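Local coordinates for protein uncharacterized HTH-type transcriptional regulator YydK (Bacillus subtilis subsp. subtilis, PDB 3BWG) that probably binds DNA as a transcription regulator of the GntR family, joining a winged helix-turn-helix region to a UTRA domain, at residues Arg105-Pro109 and Glu110-Asn114; Thr16-Glu20 and His21-Gln25; Asn154-Ser158 and His159-His163. All blocks are in the same frame, centred on the assembly; numbering follows the deposited sequence.

Contact 1 (Arg105-Pro109 and Glu110-Asn114); sequences RKPTP and EAAEN
Thr108 caps Ala111 as the N-cap of helix 109-114, in the loop that follows strand 95-105 of the UTRA domain. At Glu110, CB sits 3.9 Å from Thr108 OG1, and the extended chain beyond it carries the carboxylate away to a salt bridge with Lys220. The next residue supplies the capping bond: Ala111 N donates to Thr108 OG1 at 3.1 Å with an N-H...O angle of 150°. Thr108 can accept here because chi1 of 66° sets OG1 between its own backbone N and carbonyl carbon, turned to the helix start. The methyl of Ala111 meets the Pro107 ring, CB to CB at 4.1 Å. Ala112 N then donates to Thr108 O at 3.0 Å; that carbonyl also takes a weak second bond from Ala111 N, whose main acceptor is OG1. Ala112 CB also lies 4.0 Å from Pro107 CG, and this buried proline packs against both alanines as well as Ile117 and Ile123. Glu113 N repeats the i to i+4 pattern one residue on, donating to Pro109 O at 3.0 Å. Last comes Asn114, whose OD1 accepts from Arg74 of the second subunit. Its ND2 and backbone N grip Glu110 O from opposite faces of the carbonyl plane, the side-chain bond from ND2 short at 2.6 Å and nearly straight at 168°.

Contact 2 (Thr16-Glu20 and His21-Gln25); sequences TYIEE and HQLQQ
His21 folds back over Tyr17, four residues earlier, at the end of helix 6-20. The two rings form an offset stack with centroids 4.1 Å apart and planes inclined by 28°. Because the planes are tilted, approach is uneven: His21 CE1 comes within 3.2 Å of Tyr17 CE2, while Tyr17 CZ stands over the centre of the imidazole. A second tie fixes the rotation of the histidine. Its ND1 donates to Tyr17 O at 3.0 Å, in the carbonyl plane and on a lone pair, with that oxygen close to the plane of the ring. Since His21 N bonds to the same oxygen, Tyr17 O is held by two donors from one residue. The tyrosine brings its ring against one face of the imidazole by placing CG opposite its own backbone N (chi1 176°), which runs the side chain toward the end of the helix.

Leu23 completes the group. Its CD1 approaches Tyr17 CE1 at 3.9 Å and Ile18 CG1 at 4.3 Å, and both Leu23 and Ile18 also touch Val69 on strand 66-69, so the helix end is joined to the hairpin. On the polar side a water bonds to Leu23 O and, weakly, to Ile18 O; another links Glu20 O to Gln22 NE2.

The backbone evidence identifies the ending. Gln22 has positive phi (48°), Leu23 N donates to Ile18 O at 2.9 Å and Gln22 N donates to Glu19 O, also at 2.9 Å. With the apolar Ile18-Leu23 contact bracketing the turn, these bonds define a Schellman motif, here closing the helix that precedes the predicted helix-turn-helix of a GntR-type winged-helix region.

Contact 3 (Asn154-Ser158 and His159-His163); sequences NEIVS and HSIFH
Val157 and Ile161 run alongside each other with their tips turned in one direction, across the short turn that joins helix 154-157 to helix 161-167 in the UTRA domain; Ser160 is the N-cap of the second helix, its OG accepting a weak bond from His163 N. The tightly packed half rests mainly on apolar side chains. Val157 CG2 lies 3.7 Å from Ile161 CD1, and Ile161 CG1 is 3.9 Å from Ile156 O, so Ile161 rests on backbone as well as on side chain. Val157 is covered in turn by Val99, Leu102 and Val126 on strands 95-105 and 123-132, which places this half of the turn against the sheet. Arg128 from the same sheet binds the carbonyl oxygens of Val157 and His159 through NH1.

The other half is looser and faces solvent. Here Glu155 CG comes no nearer than 4.1 Å to His159 ND1, and the carboxylate and ring planes are 67° apart, so there is no stacking between them. Polar bonds do the work instead. His159 N donates to Ile156 O at 3.0 Å from well above the carbonyl plane. One residue earlier, Ser158 OG donates to Asn154 O at 2.8 Å, joining the serine's own backbone N on that acceptor. With an alanine at Ser158 the hydroxyl bond is lost, and the end of the helix would probably be held to Asn154 O by the backbone N of that residue alone, one tie where there were two. The imidazole is turned back toward the helix by chi1 of -61°, CG lying opposite the carbonyl carbon, and its ND1 donates to Glu155 O at 2.8 Å, with that oxygen 21° out of the ring plane.

In the fold
All three contacts are local and sit at helix ends, but their settings differ. Contact 2 is a surface contact in the GntR-type DNA-binding region, whereas contacts 1 and 3 are partly buried and share the UTRA domain, their centres about 21 Å apart; contacts 1 and 2 are about 45 Å apart between centres. Strand 95-105 links the two UTRA contacts: it leads into contact 1 and touches Val157 of contact 3 through Val99 and Leu102. A hydroxyl caps a helix start in contacts 1 and 3, weakly in the latter; contact 3 also holds a helix end, as does contact 2. Histidine ND1 bonds back to a carbonyl four residues earlier in contacts 2 and 3, yet ring stacking accompanies it in contact 2 alone.

Contact 1 (Arg105-Pro109 and Glu110-Asn114)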
ATOM      1  N   ARG B 105       8.130  15.983 -26.106  1.00 40.09           N
ATOM      2  CA  ARG B 105       7.162  15.237 -26.883  1.00 39.50           C
ATOM      3  C   ARG B 105       5.784  15.746 -26.465  1.00 39.92           C
ATOM      4  O   ARG B 105       5.595  16.176 -25.329  1.00 40.82           O
ATOM      5  CB  ARG B 105       7.318  13.792 -26.391  1.00 39.95           C
ATOM      6  CG  ARG B 105       6.696  12.724 -27.122  1.00 40.31           C
ATOM      7  CD  ARG B 105       7.109  11.415 -26.483  1.00 40.52           C
ATOM      8  NE  ARG B 105       8.420  10.936 -26.957  1.00 39.87           N
ATOM      9  CZ  ARG B 105       8.656   9.704 -27.412  1.00 41.58           C
ATOM     10  NH1 ARG B 105       7.673   8.791 -27.454  1.00 41.03           N
ATOM     11  NH2 ARG B 105       9.887   9.369 -27.796  1.00 41.82           N
ATOM     12  N   LYS B 106       4.809  15.681 -27.361  1.00 38.99           N
ATOM     13  CA  LYS B 106       3.414  15.770 -26.956  1.00 39.52           C
ATOM     14  C   LYS B 106       2.984  14.459 -26.239  1.00 38.81           C
ATOM     15  O   LYS B 106       3.509  13.385 -26.538  1.00 37.18           O
ATOM     16  CB  LYS B 106       2.492  16.102 -28.157  1.00 38.78           C
ATOM     17  CG  LYS B 106       2.880  17.362 -28.896  1.00 38.45           C
ATOM     18  CD  LYS B 106       2.912  18.570 -27.960  1.00 38.95           C
ATOM     19  CE  LYS B 106       3.222  19.827 -28.731  1.00 39.28           C
ATOM     20  NZ  LYS B 106       3.408  20.969 -27.784  1.00 39.01           N
ATOM     21  N   PRO B 107       2.050  14.561 -25.267  1.00 37.95           N
ATOM     22  CA  PRO B 107       1.630  13.341 -24.561  1.00 36.92           C
ATOM     23  C   PRO B 107       0.711  12.474 -25.432  1.00 38.33           C
ATOM     24  O   PRO B 107      -0.047  13.014 -26.262  1.00 39.15           O
ATOM     25  CB  PRO B 107       0.803  13.887 -23.370  1.00 37.46           C
ATOM     26  CG  PRO B 107       0.266  15.266 -23.854  1.00 36.57           C
ATOM     27  CD  PRO B 107       1.371  15.788 -24.774  1.00 37.82           C
ATOM     28  N   THR B 108       0.746  11.160 -25.219  1.00 37.09           N
ATOM     29  CA  THR B 108      -0.332  10.325 -25.677  1.00 38.65           C
ATOM     30  C   THR B 108      -1.669  10.797 -25.038  1.00 40.63           C
ATOM     31  O   THR B 108      -1.678  11.540 -24.059  1.00 42.37           O
ATOM     32  CB  THR B 108      -0.093   8.845 -25.333  1.00 38.52           C
ATOM     33  OG1 THR B 108      -0.112   8.660 -23.918  1.00 38.13           O
ATOM     34  CG2 THR B 108       1.243   8.320 -25.910  1.00 39.60           C
ATOM     35  N   PRO B 109      -2.811  10.424 -25.632  1.00 41.08           N
ATOM     36  CA  PRO B 109      -4.087  10.715 -24.949  1.00 41.55           C
ATOM     37  C   PRO B 109      -4.148  10.183 -23.508  1.00 41.80           C
ATOM     38  O   PRO B 109      -4.499  10.924 -22.599  1.00 38.26           O
ATOM     39  CB  PRO B 109      -5.116  10.034 -25.840  1.00 39.72           C
ATOM     40  CG  PRO B 109      -4.472  10.065 -27.183  1.00 40.55           C
ATOM     41  CD  PRO B 109      -3.017   9.858 -26.974  1.00 39.72           C
ATOM     42  N   GLU B 110      -3.794   8.909 -23.326  1.00 42.06           N
ATOM     43  CA  GLU B 110      -3.638   8.321 -22.004  1.00 42.38           C
ATOM     44  C   GLU B 110      -2.772   9.139 -21.000  1.00 41.00           C
ATOM     45  O   GLU B 110      -3.136   9.304 -19.830  1.00 39.66           O
ATOM     46  CB  GLU B 110      -3.088   6.911 -22.159  1.00 43.42           C
ATOM     47  CG  GLU B 110      -2.679   6.267 -20.837  1.00 47.77           C
ATOM     48  CD  GLU B 110      -1.923   4.955 -21.041  1.00 47.78           C
ATOM     49  OE1 GLU B 110      -2.373   3.927 -20.506  1.00 50.57           O
ATOM     50  OE2 GLU B 110      -0.915   4.950 -21.778  1.00 48.85           O
ATOM     51  N   ALA B 111      -1.629   9.645 -21.427  1.00 39.59           N
ATOM     52  CA  ALA B 111      -0.752  10.337 -20.456  1.00 37.96           C
ATOM     53  C   ALA B 111      -1.373  11.688 -20.130  1.00 37.80           C
ATOM     54  O   ALA B 111      -1.239  12.190 -19.008  1.00 36.03           O
ATOM     55  CB  ALA B 111       0.643  10.519 -20.984  1.00 35.60           C
ATOM     56  N   ALA B 112      -2.008  12.286 -21.135  1.00 37.72           N
ATOM     57  CA  ALA B 112      -2.620  13.626 -21.013  1.00 39.49           C
ATOM     58  C   ALA B 112      -3.725  13.569 -19.962  1.00 40.45           C
ATOM     59  O   ALA B 112      -3.843  14.459 -19.110  1.00 42.08           O
ATOM     60  CB  ALA B 112      -3.206  14.078 -22.368  1.00 38.28           C
ATOM     61  N   GLU B 113      -4.508  12.497 -20.024  1.00 40.13           N
ATOM     62  CA  GLU B 113      -5.631  12.289 -19.141  1.00 41.48           C
ATOM     63  C   GLU B 113      -5.135  12.002 -17.729  1.00 39.86           C
ATOM     64  O   GLU B 113      -5.643  12.574 -16.775  1.00 37.21           O
ATOM     65  CB  GLU B 113      -6.541  11.162 -19.670  1.00 40.87           C
ATOM     66  CG  GLU B 113      -7.355  11.548 -20.951  1.00 43.38           C
ATOM     67  CD  GLU B 113      -8.196  10.378 -21.486  1.00 44.83           C
ATOM     68  OE1 GLU B 113      -8.093   9.260 -20.910  1.00 47.99           O
ATOM     69  OE2 GLU B 113      -8.940  10.531 -22.496  1.00 46.06           O
ATOM     70  N   ASN B 114      -4.139  11.128 -17.590  1.00 39.17           N
ATOM     71  CA  ASN B 114      -3.560  10.880 -16.254  1.00 40.65           C
ATOM     72  C   ASN B 114      -2.779  12.081 -15.636  1.00 40.38           C
ATOM     73  O   ASN B 114      -2.756  12.268 -14.435  1.00 40.21           O
ATOM     74  CB  ASN B 114      -2.717   9.614 -16.254  1.00 40.19           C
ATOM     75  CG  ASN B 114      -3.549   8.371 -16.425  1.00 42.11           C
ATOM     76  OD1 ASN B 114      -3.976   7.764 -15.452  1.00 43.34           O
ATOM     77  ND2 ASN B 114      -3.799   7.990 -17.665  1.00 42.50           N
TER

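Contact 2 (Thr16-Glu20 and His21-Gln25)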
ATOM      1  N   THR B  16      18.212   3.460  14.512  1.00 44.77           N
ATOM      2  CA  THR B  16      19.524   2.787  14.640  1.00 44.81           C
ATOM      3  C   THR B  16      19.554   1.736  15.750  1.00 45.01           C
ATOM      4  O   THR B  16      20.081   0.625  15.560  1.00 45.95           O
ATOM      5  CB  THR B  16      20.678   3.811  14.925  1.00 43.57           C
ATOM      6  OG1 THR B  16      20.779   4.734  13.838  1.00 42.74           O
ATOM      7  CG2 THR B  16      22.042   3.103  15.135  1.00 42.86           C
ATOM      8  N   TYR B  17      19.025   2.106  16.912  1.00 44.61           N
ATOM      9  CA  TYR B  17      18.862   1.174  18.014  1.00 45.43           C
ATOM     10  C   TYR B  17      18.049  -0.083  17.606  1.00 46.62           C
ATOM     11  O   TYR B  17      18.390  -1.204  17.998  1.00 45.12           O
ATOM     12  CB  TYR B  17      18.219   1.887  19.206  1.00 45.36           C
ATOM     13  CG  TYR B  17      17.925   0.960  20.363  1.00 45.66           C
ATOM     14  CD1 TYR B  17      16.727   0.210  20.398  1.00 44.84           C
ATOM     15  CD2 TYR B  17      18.859   0.794  21.410  1.00 45.27           C
ATOM     16  CE1 TYR B  17      16.448  -0.660  21.456  1.00 44.98           C
ATOM     17  CE2 TYR B  17      18.588  -0.066  22.479  1.00 45.27           C
ATOM     18  CZ  TYR B  17      17.382  -0.795  22.493  1.00 45.53           C
ATOM     19  OH  TYR B  17      17.109  -1.649  23.531  1.00 44.85           O
ATOM     20  N   ILE B  18      16.974   0.132  16.832  1.00 47.54           N
ATOM     21  CA  ILE B  18      16.090  -0.933  16.327  1.00 47.71           C
ATOM     22  C   ILE B  18      16.861  -1.913  15.409  1.00 48.09           C
ATOM     23  O   ILE B  18      16.826  -3.145  15.616  1.00 46.95           O
ATOM     24  CB  ILE B  18      14.831  -0.312  15.613  1.00 47.79           C
ATOM     25  CG1 ILE B  18      13.776   0.142  16.631  1.00 46.77           C
ATOM     26  CG2 ILE B  18      14.204  -1.286  14.620  1.00 49.76           C
ATOM     27  CD1 ILE B  18      12.640   1.036  16.036  1.00 46.20           C
ATOM     28  N   GLU B  19      17.548  -1.342  14.410  1.00 48.52           N
ATOM     29  CA  GLU B  19      18.463  -2.055  13.504  1.00 49.68           C
ATOM     30  C   GLU B  19      19.513  -2.855  14.269  1.00 48.17           C
ATOM     31  O   GLU B  19      19.654  -4.066  14.070  1.00 46.66           O
ATOM     32  CB  GLU B  19      19.191  -1.062  12.587  1.00 51.89           C
ATOM     33  CG  GLU B  19      18.567  -0.807  11.218  1.00 55.54           C
ATOM     34  CD  GLU B  19      17.036  -0.833  11.193  1.00 57.95           C
ATOM     35  OE1 GLU B  19      16.512  -1.587  10.338  1.00 59.03           O
ATOM     36  OE2 GLU B  19      16.354  -0.112  11.992  1.00 58.96           O
ATOM     37  N   GLU B  20      20.223  -2.175  15.164  1.00 47.05           N
ATOM     38  CA  GLU B  20      21.383  -2.780  15.822  1.00 47.67           C
ATOM     39  C   GLU B  20      20.988  -3.918  16.726  1.00 47.32           C
ATOM     40  O   GLU B  20      21.664  -4.939  16.769  1.00 47.97           O
ATOM     41  CB  GLU B  20      22.165  -1.752  16.624  1.00 47.24           C
ATOM     42  CG  GLU B  20      22.932  -0.795  15.766  1.00 48.00           C
ATOM     43  CD  GLU B  20      23.758   0.152  16.598  1.00 48.70           C
ATOM     44  OE1 GLU B  20      24.959   0.290  16.271  1.00 49.79           O
ATOM     45  OE2 GLU B  20      23.217   0.738  17.578  1.00 48.47           O
ATOM     46  N   HIS B  21      19.885  -3.747  17.445  1.00 47.08           N
ATOM     47  CA  HIS B  21      19.395  -4.824  18.286  1.00 46.61           C
ATOM     48  C   HIS B  21      18.585  -5.838  17.494  1.00 46.09           C
ATOM     49  O   HIS B  21      18.064  -6.794  18.076  1.00 46.09           O
ATOM     50  CB  HIS B  21      18.658  -4.273  19.500  1.00 46.87           C
ATOM     51  CG  HIS B  21      19.573  -3.599  20.475  1.00 47.36           C
ATOM     52  ND1 HIS B  21      20.090  -2.338  20.258  1.00 47.28           N
ATOM     53  CD2 HIS B  21      20.094  -4.025  21.649  1.00 47.30           C
ATOM     54  CE1 HIS B  21      20.875  -2.010  21.271  1.00 48.24           C
ATOM     55  NE2 HIS B  21      20.896  -3.017  22.127  1.00 47.97           N
ATOM     56  N   GLN B  22      18.531  -5.644  16.168  1.00 45.17           N
ATOM     57  CA  GLN B  22      17.773  -6.494  15.240  1.00 45.99           C
ATOM     58  C   GLN B  22      16.337  -6.747  15.713  1.00 45.01           C
ATOM     59  O   GLN B  22      15.856  -7.872  15.640  1.00 45.83           O
ATOM     60  CB  GLN B  22      18.469  -7.845  15.023  1.00 45.49           C
ATOM     61  CG  GLN B  22      19.802  -7.804  14.305  1.00 46.77           C
ATOM     62  CD  GLN B  22      20.396  -9.194  14.152  1.00 47.17           C
ATOM     63  OE1 GLN B  22      19.965  -9.976  13.282  1.00 48.82           O
ATOM     64  NE2 GLN B  22      21.372  -9.523  14.992  1.00 45.75           N
ATOM     65  N   LEU B  23      15.679  -5.718  16.230  1.00 43.95           N
ATOM     66  CA  LEU B  23      14.303  -5.860  16.715  1.00 43.85           C
ATOM     67  C   LEU B  23      13.311  -6.135  15.572  1.00 43.27           C
ATOM     68  O   LEU B  23      13.408  -5.547  14.497  1.00 44.49           O
ATOM     69  CB  LEU B  23      13.867  -4.630  17.525  1.00 42.44           C
ATOM     70  CG  LEU B  23      14.667  -4.290  18.793  1.00 41.85           C
ATOM     71  CD1 LEU B  23      14.059  -3.081  19.490  1.00 40.77           C
ATOM     72  CD2 LEU B  23      14.756  -5.497  19.748  1.00 41.24           C
ATOM     73  N   GLN B  24      12.381  -7.051  15.798  1.00 42.12           N
ATOM     74  CA  GLN B  24      11.346  -7.320  14.800  1.00 41.59           C
ATOM     75  C   GLN B  24      10.011  -6.789  15.268  1.00 38.59           C
ATOM     76  O   GLN B  24       9.868  -6.388  16.421  1.00 38.85           O
ATOM     77  CB  GLN B  24      11.267  -8.803  14.425  1.00 42.32           C
ATOM     78  CG  GLN B  24      11.051  -9.772  15.570  1.00 44.78           C
ATOM     79  CD  GLN B  24      10.933 -11.246  15.088  1.00 46.30           C
ATOM     80  OE1 GLN B  24      10.867 -11.524  13.878  1.00 47.00           O
ATOM     81  NE2 GLN B  24      10.905 -12.189  16.049  1.00 47.90           N
ATOM     82  N   GLN B  25       9.039  -6.793  14.361  1.00 36.00           N
ATOM     83  CA  GLN B  25       7.684  -6.341  14.652  1.00 32.26           C
ATOM     84  C   GLN B  25       7.110  -6.930  15.938  1.00 32.51           C
ATOM     85  O   GLN B  25       7.174  -8.144  16.134  1.00 29.83           O
ATOM     86  CB  GLN B  25       6.797  -6.700  13.472  1.00 32.78           C
ATOM     87  CG  GLN B  25       5.381  -6.216  13.566  1.00 31.13           C
ATOM     88  CD  GLN B  25       4.640  -6.636  12.350  1.00 31.31           C
ATOM     89  OE1 GLN B  25       4.201  -7.788  12.240  1.00 32.80           O
ATOM     90  NE2 GLN B  25       4.577  -5.753  11.382  1.00 30.74           N
TER
HETATM   91  O   HOH W   1      15.593  -4.755  12.922  1.00 49.82           O
HETATM   92  O   HOH W   2      21.710  -7.510  16.853  1.00 55.74           O

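Contact 3 (Asn154-Ser158 and His159-His163)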
ATOM      1  N   ASN B 154      20.068  13.420 -19.203  1.00 39.53           N
ATOM      2  CA  ASN B 154      20.450  12.037 -19.065  1.00 40.83           C
ATOM      3  C   ASN B 154      20.873  11.657 -17.650  1.00 40.00           C
ATOM      4  O   ASN B 154      20.475  10.615 -17.149  1.00 38.57           O
ATOM      5  CB  ASN B 154      21.515  11.663 -20.088  1.00 42.63           C
ATOM      6  CG  ASN B 154      21.208  10.334 -20.752  1.00 46.78           C
ATOM      7  OD1 ASN B 154      21.893   9.341 -20.498  1.00 47.43           O
ATOM      8  ND2 ASN B 154      20.117  10.290 -21.568  1.00 47.90           N
ATOM      9  N   GLU B 155      21.667  12.513 -17.008  1.00 39.71           N
ATOM     10  CA  GLU B 155      22.169  12.225 -15.663  1.00 40.86           C
ATOM     11  C   GLU B 155      21.056  12.052 -14.607  1.00 40.71           C
ATOM     12  O   GLU B 155      21.057  11.090 -13.836  1.00 38.86           O
ATOM     13  CB  GLU B 155      23.197  13.267 -15.225  1.00 40.49           C
ATOM     14  CG  GLU B 155      23.634  13.103 -13.775  1.00 42.81           C
ATOM     15  CD  GLU B 155      24.816  13.960 -13.382  1.00 42.98           C
ATOM     16  OE1 GLU B 155      25.366  14.707 -14.222  1.00 43.39           O
ATOM     17  OE2 GLU B 155      25.222  13.865 -12.214  1.00 44.57           O
ATOM     18  N   ILE B 156      20.109  12.985 -14.578  1.00 40.49           N
ATOM     19  CA  ILE B 156      18.997  12.913 -13.629  1.00 41.07           C
ATOM     20  C   ILE B 156      18.215  11.596 -13.808  1.00 41.52           C
ATOM     21  O   ILE B 156      17.941  10.885 -12.846  1.00 42.07           O
ATOM     22  CB  ILE B 156      18.056  14.141 -13.795  1.00 40.63           C
ATOM     23  CG1 ILE B 156      18.770  15.429 -13.358  1.00 39.85           C
ATOM     24  CG2 ILE B 156      16.775  13.944 -13.027  1.00 41.09           C
ATOM     25  CD1 ILE B 156      18.190  16.711 -13.982  1.00 39.25           C
ATOM     26  N   VAL B 157      17.864  11.304 -15.058  1.00 41.42           N
ATOM     27  CA  VAL B 157      17.025  10.172 -15.461  1.00 41.46           C
ATOM     28  C   VAL B 157      17.737   8.786 -15.366  1.00 43.36           C
ATOM     29  O   VAL B 157      17.089   7.755 -15.316  1.00 43.41           O
ATOM     30  CB  VAL B 157      16.499  10.461 -16.873  1.00 42.05           C
ATOM     31  CG1 VAL B 157      16.140   9.244 -17.549  1.00 44.12           C
ATOM     32  CG2 VAL B 157      15.297  11.480 -16.822  1.00 40.51           C
ATOM     33  N   SER B 158      19.061   8.757 -15.304  1.00 43.18           N
ATOM     34  CA  SER B 158      19.727   7.511 -14.920  1.00 44.87           C
ATOM     35  C   SER B 158      19.886   7.350 -13.412  1.00 46.05           C
ATOM     36  O   SER B 158      20.335   6.314 -12.955  1.00 46.91           O
ATOM     37  CB  SER B 158      21.043   7.287 -15.639  1.00 43.79           C
ATOM     38  OG  SER B 158      21.709   8.466 -15.822  1.00 44.18           O
ATOM     39  N   HIS B 159      19.485   8.355 -12.641  1.00 46.65           N
ATOM     40  CA  HIS B 159      19.475   8.216 -11.187  1.00 47.73           C
ATOM     41  C   HIS B 159      18.065   8.319 -10.582  1.00 47.78           C
ATOM     42  O   HIS B 159      17.132   7.709 -11.099  1.00 47.82           O
ATOM     43  CB  HIS B 159      20.501   9.170 -10.581  1.00 48.80           C
ATOM     44  CG  HIS B 159      21.891   8.880 -11.044  1.00 50.75           C
ATOM     45  ND1 HIS B 159      22.522   9.616 -12.027  1.00 51.47           N
ATOM     46  CD2 HIS B 159      22.754   7.885 -10.706  1.00 51.02           C
ATOM     47  CE1 HIS B 159      23.724   9.108 -12.249  1.00 51.59           C
ATOM     48  NE2 HIS B 159      23.885   8.053 -11.467  1.00 50.24           N
ATOM     49  N   SER B 160      17.908   9.094  -9.513  1.00 47.98           N
ATOM     50  CA  SER B 160      16.598   9.337  -8.906  1.00 46.70           C
ATOM     51  C   SER B 160      15.975  10.629  -9.411  1.00 45.01           C
ATOM     52  O   SER B 160      16.388  11.747  -9.054  1.00 45.74           O
ATOM     53  CB  SER B 160      16.684   9.352  -7.380  1.00 48.41           C
ATOM     54  OG  SER B 160      15.370   9.385  -6.850  1.00 51.79           O
ATOM     55  N   ILE B 161      14.961  10.483 -10.248  1.00 43.58           N
ATOM     56  CA  ILE B 161      14.265  11.651 -10.781  1.00 42.87           C
ATOM     57  C   ILE B 161      13.577  12.451  -9.630  1.00 42.19           C
ATOM     58  O   ILE B 161      13.640  13.664  -9.604  1.00 40.60           O
ATOM     59  CB  ILE B 161      13.245  11.212 -11.920  1.00 42.43           C
ATOM     60  CG1 ILE B 161      14.016  10.529 -13.068  1.00 42.96           C
ATOM     61  CG2 ILE B 161      12.386  12.411 -12.428  1.00 42.96           C
ATOM     62  CD1 ILE B 161      13.168   9.957 -14.173  1.00 41.12           C
ATOM     63  N   PHE B 162      12.949  11.749  -8.681  1.00 43.11           N
ATOM     64  CA  PHE B 162      12.269  12.386  -7.546  1.00 44.17           C
ATOM     65  C   PHE B 162      13.226  13.135  -6.674  1.00 44.43           C
ATOM     66  O   PHE B 162      12.859  14.168  -6.117  1.00 41.13           O
ATOM     67  CB  PHE B 162      11.540  11.362  -6.689  1.00 47.73           C
ATOM     68  CG  PHE B 162      10.216  10.922  -7.266  1.00 49.86           C
ATOM     69  CD1 PHE B 162       9.815  11.317  -8.536  1.00 50.23           C
ATOM     70  CD2 PHE B 162       9.416  10.052  -6.583  1.00 52.81           C
ATOM     71  CE1 PHE B 162       8.626  10.900  -9.081  1.00 51.69           C
ATOM     72  CE2 PHE B 162       8.202   9.621  -7.154  1.00 52.61           C
ATOM     73  CZ  PHE B 162       7.825  10.066  -8.391  1.00 51.13           C
ATOM     74  N   HIS B 163      14.449  12.607  -6.551  1.00 43.90           N
ATOM     75  CA  HIS B 163      15.492  13.362  -5.880  1.00 44.71           C
ATOM     76  C   HIS B 163      15.722  14.740  -6.483  1.00 43.74           C
ATOM     77  O   HIS B 163      15.795  15.690  -5.733  1.00 45.45           O
ATOM     78  CB  HIS B 163      16.825  12.607  -5.741  1.00 46.47           C
ATOM     79  CG  HIS B 163      17.836  13.372  -4.932  1.00 48.30           C
ATOM     80  ND1 HIS B 163      17.832  13.374  -3.552  1.00 48.81           N
ATOM     81  CD2 HIS B 163      18.825  14.222  -5.308  1.00 48.96           C
ATOM     82  CE1 HIS B 163      18.805  14.158  -3.112  1.00 49.02           C
ATOM     83  NE2 HIS B 163      19.412  14.699  -4.156  1.00 49.07           N
TER